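Local coordinates for cadherin-23 (Mus musculus, PDB 5UZ8), which probably serves in calcium-dependent adhesion and mechanotransduction in hearing, as one of the cadherins of the inner ear, at residues V107-P119 / A189-R203. Residues are numbered along the deposited sequence; the frame is centred on the assembly and turned at random.
Sequences VDINDNNPIFDQP and ALAKDNPGDVASNRR. With CA (calcium ion), chain J; CA (calcium ion), chain I; CA (calcium ion), chain K.
Asn110 and Asp193 share a calcium ion: Asn110 OD1 lies 2.4 Å and Asp193 OD2 2.3 Å from the metal, which Asn112 O also binds, with Asp142 and Asp144 among its other ligands. The Asn110 amide uses both ends: OD1 binds the calcium, while ND2 donates in its own plane to Asn201 O (2.9 Å) and to Asp193 OD1 (3.1 Å), the latter met on the syn side but 35° out of the carboxylate plane. Asp193 CG sits between the backbone N and the carbonyl carbon (chi1 71°), turning OD2 to the metal while OD1 also accepts from Arg203 N, on the opposite face from Asn110 ND2. Arg203, extended from CG to NE, donates edge-on through NE to Asn110 O (2.7 Å, N-H...O 150°); its NH2 meets a lone pair of Asn113 OD1 at 2.8 Å. With an alanine in place of Arg203, Asn110 O and Asn113 OD1 would probably lose these donors and their hold on the turn. Farther along, Pro114 CG packs on Asp193 CB and Phe116 CZ on Ala191 CB (3.6 Å). Asp108 OD1 and Ile109 O bind a second calcium, which Asp111 bridges to a third; Asp144 joins the first two, implying a cadherin linker whose calcium ligation couples consecutive repeats and probably stiffens their junction.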
# COMPACT_ATOMS: atom_id res chain seq x y z
N VAL A 107 26.11 12.75 -12.30
CA VAL A 107 25.30 11.64 -12.83
C VAL A 107 24.50 11.05 -11.68
O VAL A 107 25.05 10.73 -10.62
CB VAL A 107 26.20 10.56 -13.41
CG1 VAL A 107 25.40 9.37 -13.90
CG2 VAL A 107 27.03 11.15 -14.54
N ASP A 108 23.19 10.95 -11.89
CA ASP A 108 22.28 10.37 -10.91
C ASP A 108 22.58 8.88 -10.74
O ASP A 108 22.74 8.15 -11.74
CB ASP A 108 20.85 10.56 -11.44
CG ASP A 108 19.76 10.05 -10.51
OD1 ASP A 108 19.88 10.18 -9.26
OD2 ASP A 108 18.71 9.60 -11.06
N ILE A 109 22.60 8.43 -9.50
CA ILE A 109 22.55 6.99 -9.18
C ILE A 109 21.24 6.69 -8.44
O ILE A 109 20.59 7.59 -7.91
CB ILE A 109 23.78 6.50 -8.36
CG1 ILE A 109 23.69 6.93 -6.90
CG2 ILE A 109 25.09 6.95 -9.00
CD1 ILE A 109 24.88 6.54 -6.03
N ASN A 110 20.86 5.43 -8.40
CA ASN A 110 19.62 5.04 -7.80
C ASN A 110 19.79 4.85 -6.30
O ASN A 110 19.79 3.71 -5.79
CB ASN A 110 19.05 3.78 -8.46
CG ASN A 110 17.63 3.49 -8.02
OD1 ASN A 110 16.92 4.39 -7.60
ND2 ASN A 110 17.21 2.24 -8.11
N ASP A 111 19.91 5.97 -5.59
CA ASP A 111 20.15 5.97 -4.15
C ASP A 111 18.95 6.37 -3.28
O ASP A 111 19.09 6.51 -2.06
CB ASP A 111 21.42 6.78 -3.79
CG ASP A 111 21.37 8.26 -4.21
OD1 ASP A 111 20.55 8.67 -5.07
OD2 ASP A 111 22.24 9.03 -3.73
N ASN A 112 17.78 6.54 -3.89
CA ASN A 112 16.56 6.80 -3.13
C ASN A 112 15.51 5.71 -3.40
O ASN A 112 15.27 5.33 -4.55
CB ASN A 112 15.98 8.17 -3.46
CG ASN A 112 16.85 9.29 -2.92
OD1 ASN A 112 16.70 9.70 -1.77
ND2 ASN A 112 17.83 9.73 -3.73
N ASN A 113 14.89 5.23 -2.33
CA ASN A 113 13.81 4.26 -2.44
C ASN A 113 12.51 5.00 -2.72
O ASN A 113 12.34 6.11 -2.21
CB ASN A 113 13.60 3.51 -1.12
CG ASN A 113 14.74 2.56 -0.81
OD1 ASN A 113 15.87 2.95 -0.84
ND2 ASN A 113 14.42 1.31 -0.51
N PRO A 114 11.55 4.32 -3.37
CA PRO A 114 10.18 4.86 -3.33
C PRO A 114 9.67 4.83 -1.91
O PRO A 114 9.93 3.85 -1.18
CB PRO A 114 9.37 3.93 -4.24
CG PRO A 114 10.34 3.08 -4.95
CD PRO A 114 11.62 3.05 -4.11
N ILE A 115 9.01 5.89 -1.50
CA ILE A 115 8.55 6.07 -0.11
C ILE A 115 7.07 6.37 -0.18
O ILE A 115 6.66 7.32 -0.86
CB ILE A 115 9.27 7.21 0.60
CG1 ILE A 115 10.76 6.88 0.79
CG2 ILE A 115 8.64 7.47 1.98
CD1 ILE A 115 11.62 8.07 1.20
N PHE A 116 6.26 5.55 0.50
CA PHE A 116 4.81 5.77 0.50
C PHE A 116 4.40 7.05 1.20
O PHE A 116 5.04 7.44 2.16
CB PHE A 116 4.08 4.59 1.08
CG PHE A 116 3.93 3.47 0.11
CD1 PHE A 116 2.95 3.51 -0.86
CD2 PHE A 116 4.79 2.38 0.15
CE1 PHE A 116 2.81 2.46 -1.77
CE2 PHE A 116 4.65 1.34 -0.75
CZ PHE A 116 3.68 1.38 -1.72
N ASP A 117 3.37 7.72 0.69
CA ASP A 117 2.90 9.01 1.21
C ASP A 117 2.18 8.86 2.58
O ASP A 117 2.00 9.84 3.29
CB ASP A 117 1.96 9.71 0.18
CG ASP A 117 2.70 10.37 -1.03
OD1 ASP A 117 3.94 10.29 -1.16
OD2 ASP A 117 2.02 11.02 -1.86
N GLN A 118 1.73 7.65 2.93
CA GLN A 118 1.10 7.38 4.25
C GLN A 118 1.80 6.20 4.89
O GLN A 118 2.36 5.37 4.17
CB GLN A 118 -0.38 7.04 4.17
CG GLN A 118 -1.23 8.08 3.50
CD GLN A 118 -2.76 7.86 3.56
OE1 GLN A 118 -3.48 8.70 3.01
NE2 GLN A 118 -3.28 6.79 4.24
N PRO A 119 1.76 6.11 6.23
CA PRO A 119 2.33 4.96 6.94
C PRO A 119 1.49 3.68 6.78
O PRO A 119 1.99 2.58 6.97
CB PRO A 119 2.41 5.43 8.39
CG PRO A 119 1.38 6.51 8.51
CD PRO A 119 1.39 7.19 7.17
N ALA A 189 1.14 -3.79 -0.08
CA ALA A 189 1.39 -3.13 -1.37
C ALA A 189 2.87 -2.79 -1.45
O ALA A 189 3.46 -2.33 -0.46
CB ALA A 189 0.56 -1.88 -1.51
N LEU A 190 3.47 -3.01 -2.63
CA LEU A 190 4.90 -2.79 -2.84
C LEU A 190 5.09 -1.72 -3.91
O LEU A 190 4.35 -1.72 -4.89
CB LEU A 190 5.52 -4.08 -3.33
CG LEU A 190 7.02 -4.20 -3.33
CD1 LEU A 190 7.57 -4.23 -1.91
CD2 LEU A 190 7.38 -5.51 -4.02
N ALA A 191 6.05 -0.82 -3.70
CA ALA A 191 6.47 0.15 -4.71
C ALA A 191 7.93 -0.17 -5.03
O ALA A 191 8.75 -0.24 -4.11
CB ALA A 191 6.34 1.56 -4.18
N LYS A 192 8.24 -0.40 -6.31
CA LYS A 192 9.58 -0.80 -6.72
C LYS A 192 10.01 0.11 -7.88
O LYS A 192 9.28 0.27 -8.87
CB LYS A 192 9.59 -2.28 -7.10
CG LYS A 192 10.93 -2.86 -7.51
CD LYS A 192 10.79 -4.33 -7.96
CE LYS A 192 10.14 -5.22 -6.92
NZ LYS A 192 10.29 -6.68 -7.25
N ASP A 193 11.17 0.73 -7.74
CA ASP A 193 11.62 1.68 -8.74
C ASP A 193 12.39 0.98 -9.87
O ASP A 193 12.50 -0.24 -9.87
CB ASP A 193 12.41 2.83 -8.08
CG ASP A 193 13.77 2.41 -7.57
OD1 ASP A 193 14.28 1.32 -7.94
OD2 ASP A 193 14.35 3.21 -6.81
N ASN A 194 12.90 1.77 -10.82
CA ASN A 194 13.85 1.34 -11.83
C ASN A 194 13.38 0.12 -12.66
O ASN A 194 14.06 -0.91 -12.72
CB ASN A 194 15.25 1.10 -11.18
CG ASN A 194 16.38 0.96 -12.19
OD1 ASN A 194 16.28 1.39 -13.35
ND2 ASN A 194 17.50 0.37 -11.74
N PRO A 195 12.17 0.24 -13.25
CA PRO A 195 11.60 -0.91 -13.94
C PRO A 195 12.48 -1.42 -15.08
O PRO A 195 13.18 -0.66 -15.75
CB PRO A 195 10.22 -0.39 -14.41
CG PRO A 195 10.43 1.10 -14.55
CD PRO A 195 11.33 1.44 -13.39
N GLY A 196 12.48 -2.74 -15.24
CA GLY A 196 13.21 -3.40 -16.29
C GLY A 196 14.67 -3.70 -15.96
O GLY A 196 15.30 -4.48 -16.65
N ASP A 197 15.23 -3.09 -14.92
CA ASP A 197 16.65 -3.31 -14.60
C ASP A 197 16.73 -4.61 -13.76
O ASP A 197 15.70 -5.20 -13.38
CB ASP A 197 17.21 -2.07 -13.86
CG ASP A 197 18.75 -1.94 -13.92
OD1 ASP A 197 19.45 -2.90 -14.30
OD2 ASP A 197 19.26 -0.85 -13.57
N VAL A 198 17.94 -5.08 -13.52
CA VAL A 198 18.13 -6.26 -12.67
C VAL A 198 17.73 -5.98 -11.23
O VAL A 198 17.85 -4.84 -10.76
CB VAL A 198 19.58 -6.81 -12.69
CG1 VAL A 198 19.81 -7.62 -13.97
CG2 VAL A 198 20.62 -5.70 -12.53
N ALA A 199 17.28 -7.03 -10.53
CA ALA A 199 16.73 -6.91 -9.18
C ALA A 199 17.64 -6.15 -8.21
O ALA A 199 17.17 -5.38 -7.38
CB ALA A 199 16.42 -8.30 -8.63
N SER A 200 18.95 -6.35 -8.36
CA SER A 200 19.95 -5.71 -7.50
C SER A 200 20.08 -4.18 -7.63
O SER A 200 20.65 -3.57 -6.72
CB SER A 200 21.32 -6.38 -7.68
OG SER A 200 22.02 -5.86 -8.81
N ASN A 201 19.57 -3.57 -8.73
CA ASN A 201 19.62 -2.09 -8.86
C ASN A 201 18.20 -1.52 -8.75
O ASN A 201 17.99 -0.37 -9.06
CB ASN A 201 20.35 -1.62 -10.19
CG ASN A 201 20.85 -0.11 -10.17
OD1 ASN A 201 21.17 0.49 -9.14
ND2 ASN A 201 20.95 0.46 -11.35
N ARG A 202 17.26 -2.29 -8.21
CA ARG A 202 15.89 -1.81 -7.94
C ARG A 202 15.69 -1.69 -6.44
O ARG A 202 16.03 -2.62 -5.70
CB ARG A 202 14.85 -2.75 -8.53
CG ARG A 202 14.98 -2.92 -10.03
CD ARG A 202 13.80 -3.64 -10.67
NE ARG A 202 12.62 -2.79 -10.68
CZ ARG A 202 11.40 -3.17 -11.02
NH1 ARG A 202 11.14 -4.41 -11.43
NH2 ARG A 202 10.42 -2.31 -10.94
N ARG A 203 15.13 -0.57 -6.01
CA ARG A 203 14.81 -0.30 -4.63
C ARG A 203 13.31 -0.32 -4.44
O ARG A 203 12.53 -0.06 -5.36
CB ARG A 203 15.36 1.08 -4.22
CG ARG A 203 16.85 1.16 -4.08
CD ARG A 203 17.33 2.58 -3.82
NE ARG A 203 18.76 2.61 -3.49
CZ ARG A 203 19.29 2.39 -2.28
NH1 ARG A 203 20.60 2.47 -2.12
NH2 ARG A 203 18.54 2.12 -1.22
CA CA J . 19.99 9.84 -7.05
CA CA I . 14.94 5.45 -6.82
CA CA K . 21.64 11.30 -3.86
O HOH W 1 22.42 3.28 -9.43
O HOH W 2 22.80 3.53 -4.26
O HOH W 3 20.18 0.94 -6.31
O HOH W 4 20.00 11.07 -2.18
O HOH W 5 23.21 11.52 -1.99